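Local atomic coordinates of transcriptional regulator, LacI family protein (Rhodococcus jostii, PDB entry 3K9C), a protein that probably binds regulatory DNA as a LacI-family transcription factor, and may sense a small effector through its periplasmic-binding-protein-like domain. Residues A135-G140 / G165-T170; V189-F192 / C196-G199. One frame throughout, in Å; residues are numbered along the deposited sequence.

Contact 1: residues A135-G140 / G165-T170; sequences ADAPGG and GGTTET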
loop_
_atom_site.group_PDB
_atom_site.type_symbol
_atom_site.label_atom_id
_atom_site.label_comp_id
_atom_site.label_asym_id
_atom_site.label_seq_id
_atom_site.Cartn_x
_atom_site.Cartn_y
_atom_site.Cartn_z
ATOM N N ALA B 135 -14.339 13.417 -4.305
ATOM C CA ALA B 135 -15.585 12.991 -4.916
ATOM C C ALA B 135 -16.564 12.557 -3.837
ATOM O O ALA B 135 -16.871 13.324 -2.933
ATOM C CB ALA B 135 -15.329 11.846 -5.895
ATOM N N ASP B 136 -17.048 11.324 -3.922
ATOM C CA ASP B 136 -18.010 10.833 -2.947
ATOM C C ASP B 136 -17.400 9.904 -1.906
ATOM O O ASP B 136 -18.121 9.206 -1.190
ATOM C CB ASP B 136 -19.166 10.120 -3.660
ATOM C CG ASP B 136 -19.958 11.049 -4.560
ATOM O OD1 ASP B 136 -20.361 12.133 -4.085
ATOM O OD2 ASP B 136 -20.184 10.701 -5.743
ATOM N N ALA B 137 -16.075 9.886 -1.817
ATOM C CA ALA B 137 -15.427 9.036 -0.834
ATOM C C ALA B 137 -15.668 9.634 0.546
ATOM O O ALA B 137 -15.911 10.829 0.674
ATOM C CB ALA B 137 -13.945 8.954 -1.110
ATOM N N PRO B 138 -15.634 8.799 1.594
ATOM C CA PRO B 138 -15.846 9.317 2.947
ATOM C C PRO B 138 -14.888 10.479 3.177
ATOM O O PRO B 138 -13.688 10.370 2.891
ATOM C CB PRO B 138 -15.513 8.118 3.822
ATOM C CG PRO B 138 -16.021 6.970 2.987
ATOM C CD PRO B 138 -15.536 7.328 1.598
ATOM N N GLY B 139 -15.417 11.593 3.667
ATOM C CA GLY B 139 -14.576 12.747 3.923
ATOM C C GLY B 139 -14.578 13.738 2.777
ATOM O O GLY B 139 -14.235 14.905 2.956
ATOM N N GLY B 140 -14.976 13.278 1.599
ATOM C CA GLY B 140 -15.003 14.154 0.440
ATOM C C GLY B 140 -15.824 15.424 0.603
ATOM O O GLY B 140 -15.291 16.533 0.529
ATOM N N GLY B 165 -11.733 14.996 -7.851
ATOM C CA GLY B 165 -10.585 14.113 -7.873
ATOM C C GLY B 165 -10.934 12.700 -7.471
ATOM O O GLY B 165 -11.841 12.090 -8.033
ATOM N N GLY B 166 -10.208 12.186 -6.486
ATOM C CA GLY B 166 -10.434 10.836 -6.012
ATOM C C GLY B 166 -9.432 10.542 -4.917
ATOM O O GLY B 166 -8.874 11.475 -4.336
ATOM N N THR B 167 -9.183 9.264 -4.655
ATOM C CA THR B 167 -8.257 8.845 -3.607
ATOM C C THR B 167 -6.959 8.235 -4.123
ATOM O O THR B 167 -6.116 7.830 -3.330
ATOM C CB THR B 167 -8.906 7.784 -2.694
ATOM O OG1 THR B 167 -9.167 6.602 -3.463
ATOM C CG2 THR B 167 -10.217 8.298 -2.115
ATOM N N THR B 168 -6.794 8.159 -5.441
ATOM C CA THR B 168 -5.587 7.548 -5.990
ATOM C C THR B 168 -4.669 8.546 -6.678
ATOM O O THR B 168 -5.060 9.685 -6.958
ATOM C CB THR B 168 -5.928 6.448 -7.010
ATOM O OG1 THR B 168 -6.361 7.060 -8.233
ATOM C CG2 THR B 168 -7.040 5.546 -6.477
ATOM N N GLU B 169 -3.445 8.102 -6.956
ATOM C CA GLU B 169 -2.454 8.949 -7.611
ATOM C C GLU B 169 -2.923 9.444 -8.977
ATOM O O GLU B 169 -2.565 10.542 -9.396
ATOM C CB GLU B 169 -1.117 8.205 -7.764
ATOM C CG GLU B 169 -0.557 7.628 -6.461
ATOM C CD GLU B 169 -1.031 6.205 -6.177
ATOM O OE1 GLU B 169 -2.128 5.828 -6.630
ATOM O OE2 GLU B 169 -0.305 5.458 -5.487
ATOM N N THR B 170 -3.726 8.642 -9.671
ATOM C CA THR B 170 -4.211 9.026 -10.991
ATOM C C THR B 170 -5.084 10.271 -10.975
ATOM O O THR B 170 -4.955 11.137 -11.847
ATOM C CB THR B 170 -5.004 7.889 -11.650
ATOM O OG1 THR B 170 -4.183 6.716 -11.707
ATOM C CG2 THR B 170 -5.420 8.281 -13.070
#

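Contact 2: residues V189-F192 / C196-G199; sequences VVAF and CATG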
loop_
_atom_site.group_PDB
_atom_site.type_symbol
_atom_site.label_atom_id
_atom_site.label_comp_id
_atom_site.label_asym_id
_atom_site.label_seq_id
_atom_site.Cartn_x
_atom_site.Cartn_y
_atom_site.Cartn_z
ATOM N N VAL B 189 -1.949 23.818 -3.829
ATOM C CA VAL B 189 -2.973 22.828 -4.053
ATOM C C VAL B 189 -3.124 21.934 -2.841
ATOM O O VAL B 189 -2.141 21.413 -2.338
ATOM C CB VAL B 189 -2.602 21.942 -5.257
ATOM C CG1 VAL B 189 -3.697 20.925 -5.509
ATOM C CG2 VAL B 189 -2.348 22.814 -6.485
ATOM N N VAL B 190 -4.354 21.764 -2.377
ATOM C CA VAL B 190 -4.634 20.890 -1.250
ATOM C C VAL B 190 -5.294 19.642 -1.841
ATOM O O VAL B 190 -6.401 19.712 -2.375
ATOM C CB VAL B 190 -5.599 21.560 -0.224
ATOM C CG1 VAL B 190 -5.946 20.583 0.884
ATOM C CG2 VAL B 190 -4.953 22.806 0.375
ATOM N N ALA B 191 -4.599 18.512 -1.773
ATOM C CA ALA B 191 -5.119 17.258 -2.309
ATOM C C ALA B 191 -6.029 16.574 -1.296
ATOM O O ALA B 191 -5.896 16.792 -0.097
ATOM C CB ALA B 191 -3.969 16.336 -2.691
ATOM N N PHE B 192 -6.946 15.736 -1.782
ATOM C CA PHE B 192 -7.880 15.038 -0.896
ATOM C C PHE B 192 -7.133 14.221 0.155
ATOM O O PHE B 192 -7.454 14.293 1.338
ATOM C CB PHE B 192 -8.805 14.113 -1.692
ATOM C CG PHE B 192 -9.739 13.319 -0.830
ATOM C CD1 PHE B 192 -10.706 13.960 -0.064
ATOM C CD2 PHE B 192 -9.630 11.937 -0.756
ATOM C CE1 PHE B 192 -11.552 13.232 0.763
ATOM C CE2 PHE B 192 -10.477 11.199 0.071
ATOM C CZ PHE B 192 -11.437 11.848 0.833
ATOM N N CYS B 196 -3.354 10.924 -3.307
ATOM C CA CYS B 196 -3.762 11.845 -4.365
ATOM C C CYS B 196 -2.644 12.868 -4.571
ATOM O O CYS B 196 -2.302 13.222 -5.703
ATOM C CB CYS B 196 -5.049 12.562 -3.956
ATOM S SG CYS B 196 -5.662 13.744 -5.147
ATOM N N ALA B 197 -2.076 13.333 -3.459
ATOM C CA ALA B 197 -0.988 14.312 -3.485
ATOM C C ALA B 197 0.230 13.705 -4.176
ATOM O O ALA B 197 0.960 14.391 -4.886
ATOM C CB ALA B 197 -0.629 14.744 -2.048
ATOM N N THR B 198 0.450 12.414 -3.970
ATOM C CA THR B 198 1.582 11.756 -4.611
ATOM C C THR B 198 1.505 11.929 -6.128
ATOM O O THR B 198 2.524 12.150 -6.784
ATOM C CB THR B 198 1.633 10.250 -4.276
ATOM O OG1 THR B 198 1.943 10.073 -2.888
ATOM C CG2 THR B 198 2.708 9.559 -5.117
ATOM N N GLY B 199 0.294 11.848 -6.680
ATOM C CA GLY B 199 0.114 12.014 -8.113
ATOM C C GLY B 199 0.312 13.452 -8.557
ATOM O O GLY B 199 0.773 13.721 -9.679
#

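Contact 1: residues A135-G140 / G165-T170
With chi1 at 65°, Thr-167 sets OG1 between its backbone N and carbonyl carbon and leaves CG2 anti to the carbonyl carbon, and it is this methyl that meets Ala-137. The methyl-to-methyl approach is 3.9 Å between Thr-167 CG2 and Ala-137 CB, an ordinary van der Waals distance. A second, looser touch lies where the two loops leave their strands: Ala-135 CB faces the carbonyl of Gly-165, with 4.1 Å from CB to Gly-165 O. Here Ala-135 CA lies 5.7 Å from Gly-166 CA. Asp-133 OD1 accepts hydrogen bonds from both Ala-135 N and Gly-165 N, joining the first residues of the two segments.

Each loop also has order of its own. Residues 135-140 fold into a type II beta turn from Ala-137 to Gly-140, closed by Gly-140 N to Ala-137 O at 2.8 Å, and Gly-139 is the N-cap of helix 140-153. In 165-170, Thr-168 N-caps helix 169-181 through a weak bond from Thr-170 N to Thr-168 OG1 (3.4 Å, 129°). Both are loops at the C-terminal edge of the parallel sheet, where ligand sites of this fold usually lie. A glycerol, probably from the crystallisation liquor and perhaps only marking a pocket, sits about 6 Å from the Thr-167 side chain. The direct touches are van der Waals in kind, one methyl on methyl and one methyl beside a carbonyl oxygen, and a polar link is added by Asp-133.

Contact 2: residues V189-F192 / C196-G199
Ala-191 CB presses against the backbone of helix 194-206, standing 3.6 Å from Ala-197 N and 3.8 Å from Ala-197 CB. This is the close part of the contact: the two alanines bring strand and helix to 5.2 Å between their CA atoms. Cys-196 flanks the same methyl. Its SG, anti to the backbone N with chi1 179°, lies beside the Ala-191 to Phe-192 peptide, 4.0 Å from Ala-191 CB and 4.1 Å from Phe-192 N, the latter a van der Waals approach. The Cys-196 side chain also touches Ile-132 of the adjacent strand 129-133.

The two segments are the first strand and the helix of a beta-alpha-beta unit, 188-191, 194-206 and 216-218, in the parallel sheet of the C-terminal half. Within the short link, Asn-193 OD1 accepts a hydrogen bond from Cys-196 N.

Away from the alanine pair the packing thins. Phe-192 CB comes no nearer than 4.7 Å, to Cys-196 SG, and the ring leads away from the helix; the side chain lies about 5 Å from a bound glycerol. Thr-198, partly exposed, directs its CB away from the strand and is hydrogen-bonded through OG1 to Asp-194 O. On the far face of the sheet Val-190 turns from the helix altogether and packs on Ile-114, Ala-117 and Leu-121 of helix 110-123.

Overall arrangement
Contacts 1 and 2 follow one another along the chain and lie in the same alpha/beta domain, built on the parallel sheet 160-164, 129-133, 188-191, 216-218. Their centres are 10 Å apart. The ring of Phe-192, from contact 2, bridges them: its CZ lies 3.4 Å from Pro-138 O, and its CE2 lies 3.6 Å from Thr-167 CG2. Loops from three adjacent strands thus meet around one ring beside the bound glycerol, consistent with a place on the rim of the effector cleft. Helix 169-181, which begins in contact 1 and leads on to strand 188-191 of contact 2, also reaches the second subunit, through a salt bridge from Glu-169 to Arg-224 of that subunit.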